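PDB 5HIU: GTPase activator-like protein from Chaetomium thermophilum, which probably activates a small GTPase as the fungal TSC2 (tuberin), of which this chain is the helical N-terminal part. Local coordinates for residues D75-V89 against H111-L125. Numbering follows the deposited sequence.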
loop_
_atom_site.group_PDB
_atom_site.type_symbol
_atom_site.label_atom_id
_atom_site.label_comp_id
_atom_site.label_asym_id
_atom_site.label_seq_id
_atom_site.Cartn_x
_atom_site.Cartn_y
_atom_site.Cartn_z
ATOM N N ASP A 75 11.174 -18.473 29.504
ATOM C CA ASP A 75 10.093 -18.707 28.570
ATOM C C ASP A 75 8.815 -19.217 29.194
ATOM O O ASP A 75 7.772 -18.568 29.072
ATOM C CB ASP A 75 10.564 -19.676 27.511
ATOM C CG ASP A 75 11.553 -19.040 26.569
ATOM O OD1 ASP A 75 11.804 -17.817 26.717
ATOM O OD2 ASP A 75 12.071 -19.751 25.687
ATOM N N ASN A 76 8.905 -20.358 29.873
ATOM C CA ASN A 76 7.737 -21.044 30.426
ATOM C C ASN A 76 6.873 -20.141 31.273
ATOM O O ASN A 76 5.657 -20.307 31.310
ATOM C CB ASN A 76 8.156 -22.244 31.259
ATOM C CG ASN A 76 8.906 -21.850 32.515
ATOM O OD1 ASN A 76 9.590 -20.834 32.541
ATOM N ND2 ASN A 76 8.776 -22.647 33.566
ATOM N N ALA A 77 7.497 -19.185 31.951
ATOM C CA ALA A 77 6.768 -18.280 32.836
ATOM C C ALA A 77 6.228 -17.059 32.113
ATOM O O ALA A 77 5.188 -16.529 32.490
ATOM C CB ALA A 77 7.651 -17.847 34.006
ATOM N N ARG A 78 6.941 -16.576 31.107
ATOM C CA ARG A 78 6.443 -15.433 30.368
ATOM C C ARG A 78 5.274 -15.943 29.575
ATOM O O ARG A 78 4.214 -15.349 29.580
ATOM C CB ARG A 78 7.507 -14.833 29.440
ATOM C CG ARG A 78 8.706 -14.237 30.157
ATOM C CD ARG A 78 9.559 -13.372 29.250
ATOM N NE ARG A 78 9.755 -13.962 27.927
ATOM C CZ ARG A 78 10.590 -14.951 27.637
ATOM N NH1 ARG A 78 11.323 -15.532 28.583
ATOM N NH2 ARG A 78 10.669 -15.392 26.382
ATOM N N GLN A 79 5.483 -17.073 28.917
ATOM C CA GLN A 79 4.486 -17.638 28.039
ATOM C C GLN A 79 3.188 -17.932 28.756
ATOM O O GLN A 79 2.135 -17.464 28.331
ATOM C CB GLN A 79 5.035 -18.884 27.323
ATOM C CG GLN A 79 5.897 -18.472 26.132
ATOM C CD GLN A 79 6.681 -19.593 25.490
ATOM O OE1 GLN A 79 6.182 -20.701 25.301
ATOM N NE2 GLN A 79 7.914 -19.297 25.121
ATOM N N ALA A 80 3.250 -18.685 29.843
ATOM C CA ALA A 80 2.027 -19.058 30.564
ATOM C C ALA A 80 1.290 -17.822 31.107
ATOM O O ALA A 80 0.076 -17.844 31.285
ATOM C CB ALA A 80 2.340 -20.039 31.693
ATOM N N SER A 81 2.040 -16.757 31.370
ATOM C CA SER A 81 1.469 -15.490 31.815
ATOM C C SER A 81 0.798 -14.736 30.668
ATOM O O SER A 81 -0.296 -14.207 30.827
ATOM C CB SER A 81 2.567 -14.637 32.467
ATOM O OG SER A 81 2.055 -13.437 33.022
ATOM N N TRP A 82 1.458 -14.673 29.517
ATOM C CA TRP A 82 0.884 -14.022 28.339
ATOM C C TRP A 82 -0.447 -14.617 27.979
ATOM O O TRP A 82 -1.378 -13.923 27.611
ATOM C CB TRP A 82 1.778 -14.196 27.129
ATOM C CG TRP A 82 2.843 -13.233 27.007
ATOM C CD1 TRP A 82 4.168 -13.494 27.021
ATOM C CD2 TRP A 82 2.706 -11.846 26.805
ATOM N NE1 TRP A 82 4.882 -12.346 26.846
ATOM C CE2 TRP A 82 4.003 -11.309 26.715
ATOM C CE3 TRP A 82 1.616 -10.986 26.710
ATOM C CZ2 TRP A 82 4.240 -9.953 26.525
ATOM C CZ3 TRP A 82 1.852 -9.637 26.525
ATOM C CH2 TRP A 82 3.156 -9.136 26.436
ATOM N N GLU A 83 -0.519 -15.924 28.068
ATOM C CA GLU A 83 -1.738 -16.626 27.729
ATOM C C GLU A 83 -2.853 -16.331 28.699
ATOM O O GLU A 83 -4.031 -16.331 28.326
ATOM C CB GLU A 83 -1.462 -18.106 27.662
ATOM C CG GLU A 83 -0.460 -18.396 26.573
ATOM C CD GLU A 83 -0.155 -19.847 26.440
ATOM O OE1 GLU A 83 0.114 -20.503 27.483
ATOM O OE2 GLU A 83 -0.174 -20.291 25.269
ATOM N N LEU A 84 -2.477 -16.067 29.942
ATOM C CA LEU A 84 -3.438 -15.750 30.962
ATOM C C LEU A 84 -3.899 -14.319 30.757
ATOM O O LEU A 84 -5.079 -14.020 30.952
ATOM C CB LEU A 84 -2.819 -15.940 32.341
ATOM C CG LEU A 84 -3.535 -15.305 33.531
ATOM C CD1 LEU A 84 -4.841 -16.032 33.813
ATOM C CD2 LEU A 84 -2.620 -15.331 34.742
ATOM N N LEU A 85 -2.964 -13.440 30.380
ATOM C CA LEU A 85 -3.271 -12.019 30.179
ATOM C C LEU A 85 -4.165 -11.836 28.946
ATOM O O LEU A 85 -5.092 -11.027 28.936
ATOM C CB LEU A 85 -1.985 -11.194 30.051
ATOM C CG LEU A 85 -1.075 -11.067 31.284
ATOM C CD1 LEU A 85 0.121 -10.174 30.970
ATOM C CD2 LEU A 85 -1.797 -10.517 32.512
ATOM N N ILE A 86 -3.879 -12.615 27.924
ATOM C CA ILE A 86 -4.645 -12.611 26.696
ATOM C C ILE A 86 -6.097 -12.957 26.971
ATOM O O ILE A 86 -7.011 -12.308 26.446
ATOM C CB ILE A 86 -4.017 -13.601 25.695
ATOM C CG1 ILE A 86 -2.854 -12.918 25.003
ATOM C CG2 ILE A 86 -5.019 -14.072 24.661
ATOM C CD1 ILE A 86 -1.854 -13.874 24.444
ATOM N N GLU A 87 -6.317 -13.968 27.800
ATOM C CA GLU A 87 -7.684 -14.320 28.166
ATOM C C GLU A 87 -8.313 -13.226 28.999
ATOM O O GLU A 87 -9.498 -12.980 28.860
ATOM C CB GLU A 87 -7.763 -15.669 28.893
ATOM C CG GLU A 87 -7.509 -16.867 27.995
ATOM C CD GLU A 87 -8.375 -16.857 26.746
ATOM O OE1 GLU A 87 -9.589 -17.108 26.873
ATOM O OE2 GLU A 87 -7.846 -16.592 25.636
ATOM N N CYS A 88 -7.524 -12.562 29.844
ATOM C CA CYS A 88 -8.046 -11.497 30.700
ATOM C C CYS A 88 -8.528 -10.268 29.918
ATOM O O CYS A 88 -9.593 -9.734 30.200
ATOM C CB CYS A 88 -7.016 -11.091 31.756
ATOM S SG CYS A 88 -6.730 -12.373 33.002
ATOM N N VAL A 89 -7.762 -9.812 28.939
ATOM C CA VAL A 89 -8.152 -8.602 28.225
ATOM C C VAL A 89 -9.491 -8.759 27.521
ATOM O O VAL A 89 -10.157 -7.775 27.291
ATOM C CB VAL A 89 -7.091 -8.121 27.226
ATOM C CG1 VAL A 89 -5.853 -7.658 27.965
ATOM C CG2 VAL A 89 -6.738 -9.199 26.209
ATOM N N HIS A 111 10.085 -9.507 25.675
ATOM C CA HIS A 111 11.077 -10.316 25.002
ATOM C C HIS A 111 10.762 -10.382 23.515
ATOM O O HIS A 111 9.606 -10.534 23.128
ATOM C CB HIS A 111 11.074 -11.717 25.592
ATOM C CG HIS A 111 12.387 -12.415 25.486
ATOM N ND1 HIS A 111 13.155 -12.707 26.591
ATOM C CD2 HIS A 111 13.066 -12.880 24.413
ATOM C CE1 HIS A 111 14.251 -13.330 26.200
ATOM N NE2 HIS A 111 14.221 -13.449 24.884
ATOM N N SER A 112 11.790 -10.278 22.688
ATOM C CA SER A 112 11.633 -10.350 21.241
ATOM C C SER A 112 10.832 -11.579 20.822
ATOM O O SER A 112 10.022 -11.526 19.908
ATOM C CB SER A 112 13.012 -10.354 20.581
ATOM O OG SER A 112 13.952 -11.086 21.363
ATOM N N LYS A 113 11.034 -12.679 21.532
ATOM C CA LYS A 113 10.348 -13.936 21.246
ATOM C C LYS A 113 8.848 -13.888 21.528
ATOM O O LYS A 113 8.112 -14.720 21.026
ATOM C CB LYS A 113 10.957 -15.062 22.073
ATOM C CG LYS A 113 12.429 -15.311 21.811
ATOM C CD LYS A 113 13.004 -16.256 22.856
ATOM C CE LYS A 113 12.326 -17.620 22.812
ATOM N NZ LYS A 113 13.223 -18.699 23.331
ATOM N N ASP A 114 8.401 -12.918 22.325
ATOM C CA ASP A 114 7.002 -12.809 22.731
ATOM C C ASP A 114 6.148 -11.891 21.848
ATOM O O ASP A 114 4.986 -11.655 22.143
ATOM C CB ASP A 114 6.918 -12.315 24.175
ATOM C CG ASP A 114 7.552 -13.262 25.161
ATOM O OD1 ASP A 114 7.996 -14.358 24.772
ATOM O OD2 ASP A 114 7.608 -12.896 26.348
ATOM N N PHE A 115 6.684 -11.373 20.762
ATOM C CA PHE A 115 5.903 -10.428 19.982
ATOM C C PHE A 115 4.533 -10.991 19.541
ATOM O O PHE A 115 3.546 -10.262 19.486
ATOM C CB PHE A 115 6.728 -9.952 18.781
ATOM C CG PHE A 115 6.079 -8.854 17.987
ATOM C CD1 PHE A 115 5.973 -7.575 18.505
ATOM C CD2 PHE A 115 5.585 -9.101 16.715
ATOM C CE1 PHE A 115 5.395 -6.560 17.771
ATOM C CE2 PHE A 115 5.014 -8.089 15.975
ATOM C CZ PHE A 115 4.908 -6.816 16.506
ATOM N N CYS A 116 4.465 -12.275 19.228
ATOM C CA CYS A 116 3.217 -12.863 18.763
ATOM C C CYS A 116 2.158 -12.658 19.846
ATOM O O CYS A 116 1.052 -12.201 19.565
ATOM C CB CYS A 116 3.390 -14.336 18.377
ATOM S SG CYS A 116 3.974 -15.422 19.706
ATOM N N TYR A 117 2.528 -12.918 21.097
ATOM C CA TYR A 117 1.631 -12.715 22.216
ATOM C C TYR A 117 1.177 -11.256 22.389
ATOM O O TYR A 117 -0.008 -10.991 22.653
ATOM C CB TYR A 117 2.310 -13.208 23.488
ATOM C CG TYR A 117 2.410 -14.720 23.593
ATOM C CD1 TYR A 117 1.267 -15.497 23.727
ATOM C CD2 TYR A 117 3.640 -15.367 23.589
ATOM C CE1 TYR A 117 1.338 -16.864 23.830
ATOM C CE2 TYR A 117 3.720 -16.756 23.706
ATOM C CZ TYR A 117 2.562 -17.492 23.832
ATOM O OH TYR A 117 2.601 -18.863 23.949
ATOM N N GLN A 118 2.105 -10.311 22.241
ATOM C CA GLN A 118 1.764 -8.893 22.348
ATOM C C GLN A 118 0.724 -8.479 21.308
ATOM O O GLN A 118 -0.271 -7.842 21.641
ATOM C CB GLN A 118 2.980 -8.027 22.117
ATOM C CG GLN A 118 4.134 -8.302 23.020
ATOM C CD GLN A 118 5.049 -7.130 23.043
ATOM O OE1 GLN A 118 5.997 -7.076 22.281
ATOM N NE2 GLN A 118 4.734 -6.156 23.870
ATOM N N LEU A 119 1.032 -8.809 20.053
ATOM C CA LEU A 119 0.157 -8.688 18.890
ATOM C C LEU A 119 -1.226 -9.174 19.215
ATOM O O LEU A 119 -2.191 -8.432 19.088
ATOM C CB LEU A 119 0.667 -9.637 17.809
ATOM C CG LEU A 119 0.930 -9.333 16.338
ATOM C CD1 LEU A 119 -0.290 -8.793 15.614
ATOM C CD2 LEU A 119 2.081 -8.373 16.152
ATOM N N VAL A 120 -1.319 -10.430 19.646
ATOM C CA VAL A 120 -2.615 -11.037 19.931
ATOM C C VAL A 120 -3.286 -10.310 21.118
ATOM O O VAL A 120 -4.482 -10.007 21.087
ATOM C CB VAL A 120 -2.481 -12.548 20.211
ATOM C CG1 VAL A 120 -3.767 -13.115 20.774
ATOM C CG2 VAL A 120 -2.078 -13.306 18.951
ATOM N N ALA A 121 -2.509 -10.006 22.148
ATOM C CA ALA A 121 -3.054 -9.286 23.274
ATOM C C ALA A 121 -3.676 -8.009 22.792
ATOM O O ALA A 121 -4.844 -7.717 23.091
ATOM C CB ALA A 121 -1.977 -8.977 24.291
ATOM N N LEU A 122 -2.911 -7.238 22.038
ATOM C CA LEU A 122 -3.418 -5.946 21.617
ATOM C C LEU A 122 -4.671 -6.132 20.756
ATOM O O LEU A 122 -5.686 -5.480 20.963
ATOM C CB LEU A 122 -2.351 -5.164 20.876
ATOM C CG LEU A 122 -2.760 -3.736 20.514
ATOM C CD1 LEU A 122 -3.200 -2.937 21.738
ATOM C CD2 LEU A 122 -1.604 -3.031 19.842
ATOM N N GLU A 123 -4.587 -7.061 19.816
ATOM C CA GLU A 123 -5.695 -7.389 18.954
ATOM C C GLU A 123 -6.935 -7.712 19.778
ATOM O O GLU A 123 -8.014 -7.200 19.476
ATOM C CB GLU A 123 -5.290 -8.556 18.058
ATOM C CG GLU A 123 -6.416 -9.310 17.380
ATOM C CD GLU A 123 -5.892 -10.538 16.657
ATOM O OE1 GLU A 123 -5.116 -10.344 15.708
ATOM O OE2 GLU A 123 -6.231 -11.685 17.052
ATOM N N GLN A 124 -6.778 -8.533 20.823
ATOM C CA GLN A 124 -7.895 -8.910 21.680
ATOM C C GLN A 124 -8.333 -7.791 22.576
ATOM O O GLN A 124 -9.510 -7.658 22.836
ATOM C CB GLN A 124 -7.551 -10.109 22.542
ATOM C CG GLN A 124 -7.333 -11.378 21.741
ATOM C CD GLN A 124 -8.531 -11.760 20.877
ATOM O OE1 GLN A 124 -9.663 -11.880 21.364
ATOM N NE2 GLN A 124 -8.280 -11.964 19.580
ATOM N N LEU A 125 -7.394 -6.990 23.063
ATOM C CA LEU A 125 -7.734 -5.843 23.898
ATOM C C LEU A 125 -8.625 -4.892 23.121
ATOM O O LEU A 125 -9.624 -4.387 23.642
ATOM C CB LEU A 125 -6.473 -5.104 24.362
ATOM C CG LEU A 125 -6.678 -3.934 25.327
ATOM C CD1 LEU A 125 -7.285 -4.449 26.619
ATOM C CD2 LEU A 125 -5.405 -3.142 25.621
#
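R78 and W82 converge on one carboxylate oxygen of D114. R78 grips the carboxylate side-on, NE to OD2 at 2.9 Å and NH2 to OD1 at 3.3 Å, with guanidinium and carboxylate planes only 16° apart. W82 NE1 reaches the same OD2 at 2.8 Å from the opposite face of the carboxylate, in the plane of its own indole, so two N-H groups hold that oxygen. Such a double grip would be expected to stabilise the charged aspartate. The guanidinium also lies flat on the H111 ring, centres 4.1 Å apart. The R78 chain bends at chi3, and its NH2 donates to D75 OD1 as well; K113 NZ forms a salt bridge with D75 OD2 at 2.8 Å, which extends the chain of salt bridges to four residues, K113-D75-R78-D114.

Beyond it, Y117 is a knob among Q79, W82, E83 and I86. Its ring runs nearly parallel to the indole (4°) but is slid aside, and the evidence for packing is reciprocal CH-pi contact: Y117 CB lies 3.8 Å from the centroid of the five-membered W82 ring, W82 CB over the tyrosine face. I86 CD1 meets that ring at its edge. Farther along, V89 CB touches L125 CD1 (3.7 Å).

The axes of 75-89 and 115-125 run almost parallel, 13° apart; the chain passes from one helix to the other by way of helix 96-107, consistent with successive layers of an alpha-solenoid. Helices 36-52 and 59-65 pack against 75-89, while helix 139-163 packs against 115-126.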